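PDB 3JPZ: lombricine kinase from Urechis caupo, which catalyses the reversible transfer of a phosphoryl group between ATP and the guanidino group of lombricine, as a member of the phosphagen kinase family. Local coordinates for residues 292-295 with 296-299. Residues are numbered along the deposited sequence; the frame is centred on the assembly and turned at random.
Sequences HPKF and EDIV
Phe295 lies alongside Val299, one helical turn on and pointing the same way, its CE1 4.0 Å from Val299 CG2. CG of Phe295 is anti to the backbone N (chi1 175°), which sets the ring beside the Val299 side chain; CG2 approaches it obliquely. Val299 N gives a fairly straight bond to Phe295 O, and Ile298 N bonds to Lys294 O at 2.9 Å. Ile298 brings its CD1 to 3.0 Å from Lys294 O, a close approach over that carbonyl.

Lys294 is the N-cap residue. Its N donates to His292 ND1 (3.0 Å), tilted 25° from the imidazole plane. CG of Asp297 lies beside its backbone N (chi1 -38°), and OD1 rests 3.2 Å from Lys294 CA, a packing contact and not a salt bridge. A water bridges the turn to the helix: it donates to Pro293 O (2.7 Å) and accepts from Glu296 N (3.0 Å).

A type I turn from His292 to Phe295, closed by Phe295 N bonding to His292 O, leads into helix 295-301 of the catalytic domain. Glu296 forms a salt bridge with Lys306. The Phe295 ring meets Tyr321 edge-to-face, and Val299 packs on strand 304-307. Ile298 rests on helix 333-355.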
ATOM      1  N   HIS A 292     -39.956   5.103  12.283  1.00 20.76           N
ATOM      2  CA  HIS A 292     -40.920   4.072  11.923  1.00 17.75           C
ATOM      3  C   HIS A 292     -40.242   2.702  11.872  1.00 20.14           C
ATOM      4  O   HIS A 292     -39.165   2.560  11.288  1.00 15.90           O
ATOM      5  CB  HIS A 292     -41.576   4.382  10.577  1.00 20.35           C
ATOM      6  CG  HIS A 292     -42.808   3.571  10.308  1.00 14.34           C
ATOM      7  ND1 HIS A 292     -42.761   2.302   9.775  1.00 15.00           N
ATOM      8  CD2 HIS A 292     -44.119   3.846  10.508  1.00 11.89           C
ATOM      9  CE1 HIS A 292     -43.991   1.830   9.652  1.00 18.79           C
ATOM     10  NE2 HIS A 292     -44.834   2.748  10.092  1.00 15.45           N
ATOM     11  N   PRO A 293     -40.878   1.690  12.484  1.00 19.44           N
ATOM     12  CA  PRO A 293     -40.366   0.315  12.541  1.00 18.96           C
ATOM     13  C   PRO A 293     -40.023  -0.280  11.175  1.00 21.86           C
ATOM     14  O   PRO A 293     -39.162  -1.152  11.111  1.00 18.65           O
ATOM     15  CB  PRO A 293     -41.522  -0.466  13.172  1.00 24.40           C
ATOM     16  CG  PRO A 293     -42.286   0.542  13.946  1.00 36.24           C
ATOM     17  CD  PRO A 293     -42.154   1.837  13.207  1.00 35.92           C
ATOM     18  N   LYS A 294     -40.670   0.186  10.109  1.00 15.24           N
ATOM     19  CA  LYS A 294     -40.458  -0.378   8.781  1.00 13.00           C
ATOM     20  C   LYS A 294     -39.585   0.533   7.921  1.00 14.98           C
ATOM     21  O   LYS A 294     -39.546   0.410   6.701  1.00 17.21           O
ATOM     22  CB  LYS A 294     -41.800  -0.620   8.088  1.00 13.05           C
ATOM     23  CG  LYS A 294     -42.759  -1.512   8.887  1.00 18.65           C
ATOM     24  CD  LYS A 294     -43.405  -2.577   8.002  1.00 38.07           C
ATOM     25  CE  LYS A 294     -44.832  -2.911   8.433  1.00 47.41           C
ATOM     26  NZ  LYS A 294     -44.900  -3.706   9.693  1.00 53.01           N
ATOM     27  N   PHE A 295     -38.869   1.435   8.572  1.00 19.43           N
ATOM     28  CA  PHE A 295     -38.072   2.436   7.874  1.00 25.27           C
ATOM     29  C   PHE A 295     -37.048   1.762   6.970  1.00 13.09           C
ATOM     30  O   PHE A 295     -36.958   2.064   5.782  1.00 17.91           O
ATOM     31  CB  PHE A 295     -37.396   3.350   8.903  1.00 17.29           C
ATOM     32  CG  PHE A 295     -36.450   4.363   8.311  1.00 16.12           C
ATOM     33  CD1 PHE A 295     -36.808   5.119   7.205  1.00 13.26           C
ATOM     34  CD2 PHE A 295     -35.212   4.585   8.896  1.00 19.06           C
ATOM     35  CE1 PHE A 295     -35.944   6.053   6.681  1.00 21.41           C
ATOM     36  CE2 PHE A 295     -34.342   5.529   8.378  1.00 21.99           C
ATOM     37  CZ  PHE A 295     -34.705   6.266   7.276  1.00 20.85           C
ATOM     38  N   GLU A 296     -36.288   0.834   7.544  1.00 14.68           N
ATOM     39  CA  GLU A 296     -35.233   0.131   6.824  1.00 22.22           C
ATOM     40  C   GLU A 296     -35.818  -0.701   5.700  1.00 16.53           C
ATOM     41  O   GLU A 296     -35.280  -0.765   4.593  1.00 12.36           O
ATOM     42  CB  GLU A 296     -34.491  -0.798   7.777  1.00 20.04           C
ATOM     43  CG  GLU A 296     -33.032  -0.894   7.488  1.00 25.94           C
ATOM     44  CD  GLU A 296     -32.362   0.441   7.636  1.00 16.98           C
ATOM     45  OE1 GLU A 296     -32.547   1.078   8.695  1.00 18.36           O
ATOM     46  OE2 GLU A 296     -31.678   0.859   6.682  1.00 31.73           O
ATOM     47  N   ASP A 297     -36.920  -1.360   6.015  1.00 13.05           N
ATOM     48  CA  ASP A 297     -37.640  -2.162   5.044  1.00 12.53           C
ATOM     49  C   ASP A 297     -37.957  -1.295   3.829  1.00 13.39           C
ATOM     50  O   ASP A 297     -37.772  -1.712   2.693  1.00 12.88           O
ATOM     51  CB  ASP A 297     -38.963  -2.687   5.624  1.00 14.15           C
ATOM     52  CG  ASP A 297     -38.868  -3.085   7.100  1.00 40.14           C
ATOM     53  OD1 ASP A 297     -38.191  -2.398   7.900  1.00 32.58           O
ATOM     54  OD2 ASP A 297     -39.516  -4.087   7.469  1.00 46.60           O
ATOM     55  N   ILE A 298     -38.433  -0.082   4.094  1.00 13.59           N
ATOM     56  CA  ILE A 298     -38.950   0.805   3.062  1.00 14.98           C
ATOM     57  C   ILE A 298     -37.848   1.232   2.105  1.00 13.66           C
ATOM     58  O   ILE A 298     -38.012   1.208   0.886  1.00 11.75           O
ATOM     59  CB  ILE A 298     -39.596   2.045   3.704  1.00 16.92           C
ATOM     60  CG1 ILE A 298     -40.938   1.653   4.338  1.00 18.76           C
ATOM     61  CG2 ILE A 298     -39.781   3.146   2.674  1.00 18.33           C
ATOM     62  CD1 ILE A 298     -41.362   2.525   5.498  1.00 13.13           C
ATOM     63  N   VAL A 299     -36.722   1.627   2.673  1.00 11.86           N
ATOM     64  CA  VAL A 299     -35.593   2.068   1.878  1.00 11.29           C
ATOM     65  C   VAL A 299     -35.067   0.947   0.981  1.00 13.78           C
ATOM     66  O   VAL A 299     -34.781   1.173  -0.193  1.00 14.08           O
ATOM     67  CB  VAL A 299     -34.469   2.573   2.772  1.00 11.45           C
ATOM     68  CG1 VAL A 299     -33.200   2.766   1.969  1.00 19.66           C
ATOM     69  CG2 VAL A 299     -34.888   3.874   3.438  1.00 11.70           C
TER
HETATM   70  O   HOH W   1     -36.819  -0.092  10.346  1.00 20.12           O